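DUF3829 family protein (Bacteroides vulgatus, PDB 4YJW) is of unknown function but folds as an all-helical protein of the PF12889 (DUF3829) family, probably exported to the cell envelope as a lipoprotein. Local coordinates at residues G43-Q47 with Y103-R107. Sequence-based numbering, arbitrary orientation.
Sequences GYLDQ and YKTYR
Tyr103 of helix 79-111 lays its ring against Tyr44 and Leu45, near the C-terminal part of helix 35-44. Its CE1 comes within 3.7 Å of Tyr44 CB, and the two side chains pass each other at a slant, so the ring meets the Tyr44 methylene with no stacking of the two phenols. Farther back on the same ring, CD1 lies 4.0 Å from Leu45 CD2, which sits at the ring edge near its plane. The hydroxyl runs on past Tyr44 to hydrogen-bond the carbonyl O of Pro55, in the loop that also touches Tyr44.

One turn on, the Tyr106 side chain reaches across to Leu45 with CG anti to the backbone N (chi1 177°), extending the ring away from its helix. Leu45 CD2 stands over one face in a CH-pi contact, 3.6 Å from the centroid and 14° off the ring normal. The phenol oxygen ends near the turn 43-46, closed by a bond from Asp46 N to Gly43 O. There Tyr106 OH donates to the O of a water at 2.6 Å, which lies in the ring plane. This water in turn donates to two carbonyls, Tyr44 O and Asp46 O, the first at 2.7 Å from the water O. Arg127 of helix 121-159 bonds both Tyr106 OH and Leu45 O, tying a third helix into this corner. A phenylalanine in place of Tyr106 would probably leave the water without its phenol donor and Arg127 without one of its acceptors.

Between the segments, then, the clear direct contacts are apolar; the water bridges the carbonyls of Tyr44 and Asp46 to the phenol, and the phenol links them to the neighbouring arginine.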
loop_
_atom_site.group_PDB
_atom_site.type_symbol
_atom_site.label_atom_id
_atom_site.label_comp_id
_atom_site.label_asym_id
_atom_site.label_seq_id
_atom_site.Cartn_x
_atom_site.Cartn_y
_atom_site.Cartn_z
ATOM N N GLY A 43 14.756 6.814 6.235
ATOM C CA GLY A 43 15.942 7.623 6.523
ATOM C C GLY A 43 15.646 8.724 7.539
ATOM O O GLY A 43 16.465 8.978 8.432
ATOM N N TYR A 44 14.425 9.308 7.493
ATOM C CA TYR A 44 14.016 10.368 8.422
ATOM C C TYR A 44 13.835 9.818 9.840
ATOM O O TYR A 44 13.874 10.590 10.790
ATOM C CB TYR A 44 12.724 11.076 7.963
ATOM C CG TYR A 44 12.844 11.761 6.621
ATOM C CD1 TYR A 44 14.040 12.364 6.226
ATOM C CD2 TYR A 44 11.754 11.854 5.766
ATOM C CE1 TYR A 44 14.166 12.981 4.978
ATOM C CE2 TYR A 44 11.863 12.482 4.519
ATOM C CZ TYR A 44 13.070 13.048 4.134
ATOM O OH TYR A 44 13.208 13.665 2.897
ATOM N N LEU A 45 13.690 8.484 9.976
ATOM C CA LEU A 45 13.553 7.836 11.287
ATOM C C LEU A 45 14.920 7.534 11.924
ATOM O O LEU A 45 14.982 7.094 13.093
ATOM C CB LEU A 45 12.750 6.531 11.131
ATOM C CG LEU A 45 11.299 6.670 10.706
ATOM C CD1 LEU A 45 10.793 5.325 10.193
ATOM C CD2 LEU A 45 10.413 7.101 11.874
ATOM N N ASP A 46 16.022 7.785 11.180
ATOM C CA ASP A 46 17.364 7.495 11.693
ATOM C C ASP A 46 17.689 8.267 12.970
ATOM O O ASP A 46 17.324 9.427 13.132
ATOM C CB ASP A 46 18.445 7.787 10.640
ATOM C CG ASP A 46 19.786 7.216 11.059
ATOM O OD1 ASP A 46 19.919 5.977 11.076
ATOM O OD2 ASP A 46 20.652 8.000 11.487
ATOM N N GLN A 47 18.379 7.592 13.882
ATOM C CA GLN A 47 18.777 8.101 15.192
ATOM C C GLN A 47 19.644 9.372 15.101
ATOM O O GLN A 47 19.644 10.170 16.032
ATOM C CB GLN A 47 19.572 6.994 15.927
ATOM C CG GLN A 47 18.723 5.751 16.298
ATOM C CD GLN A 47 18.624 4.654 15.249
ATOM O OE1 GLN A 47 18.779 4.870 14.035
ATOM N NE2 GLN A 47 18.231 3.457 15.682
ATOM N N TYR A 103 4.899 7.852 11.110
ATOM C CA TYR A 103 5.938 8.871 10.867
ATOM C C TYR A 103 5.452 10.246 11.366
ATOM O O TYR A 103 6.219 10.982 11.982
ATOM C CB TYR A 103 6.355 8.953 9.391
ATOM C CG TYR A 103 7.363 10.062 9.161
ATOM C CD1 TYR A 103 8.628 10.012 9.754
ATOM C CD2 TYR A 103 6.985 11.251 8.540
ATOM C CE1 TYR A 103 9.507 11.091 9.689
ATOM C CE2 TYR A 103 7.876 12.328 8.432
ATOM C CZ TYR A 103 9.133 12.244 9.014
ATOM O OH TYR A 103 9.999 13.310 8.945
ATOM N N LYS A 104 4.184 10.583 11.123
ATOM C CA LYS A 104 3.639 11.863 11.642
ATOM C C LYS A 104 3.778 11.900 13.187
ATOM O O LYS A 104 4.308 12.856 13.732
ATOM C CB LYS A 104 2.173 12.033 11.201
ATOM C CG LYS A 104 1.494 13.235 11.872
ATOM C CD LYS A 104 0.058 13.438 11.340
ATOM C CE LYS A 104 -0.680 14.430 12.203
ATOM N NZ LYS A 104 -2.051 14.674 11.680
ATOM N N THR A 105 3.345 10.839 13.873
ATOM C CA THR A 105 3.455 10.710 15.337
ATOM C C THR A 105 4.902 10.887 15.768
ATOM O O THR A 105 5.181 11.656 16.686
ATOM C CB THR A 105 2.922 9.352 15.782
ATOM O OG1 THR A 105 1.562 9.296 15.401
ATOM C CG2 THR A 105 3.019 9.144 17.293
ATOM N N TYR A 106 5.802 10.131 15.132
ATOM C CA TYR A 106 7.233 10.166 15.412
ATOM C C TYR A 106 7.763 11.593 15.309
ATOM O O TYR A 106 8.430 12.045 16.225
ATOM C CB TYR A 106 7.984 9.241 14.430
ATOM C CG TYR A 106 9.489 9.280 14.605
ATOM C CD1 TYR A 106 10.133 8.409 15.487
ATOM C CD2 TYR A 106 10.278 10.141 13.843
ATOM C CE1 TYR A 106 11.522 8.425 15.633
ATOM C CE2 TYR A 106 11.667 10.177 13.994
ATOM C CZ TYR A 106 12.281 9.308 14.881
ATOM O OH TYR A 106 13.652 9.349 15.041
ATOM N N ARG A 107 7.513 12.279 14.179
ATOM C CA ARG A 107 8.034 13.646 13.990
ATOM C C ARG A 107 7.555 14.614 15.100
ATOM O O ARG A 107 8.378 15.351 15.656
ATOM C CB ARG A 107 7.638 14.174 12.611
ATOM C CG ARG A 107 8.038 15.646 12.388
ATOM C CD ARG A 107 7.693 16.089 10.972
ATOM N NE ARG A 107 7.897 17.533 10.818
ATOM C CZ ARG A 107 6.996 18.453 11.153
ATOM N NH1 ARG A 107 5.822 18.090 11.663
ATOM N NH2 ARG A 107 7.262 19.740 10.985
HETATM O O HOH W 1 14.965 10.621 13.216
#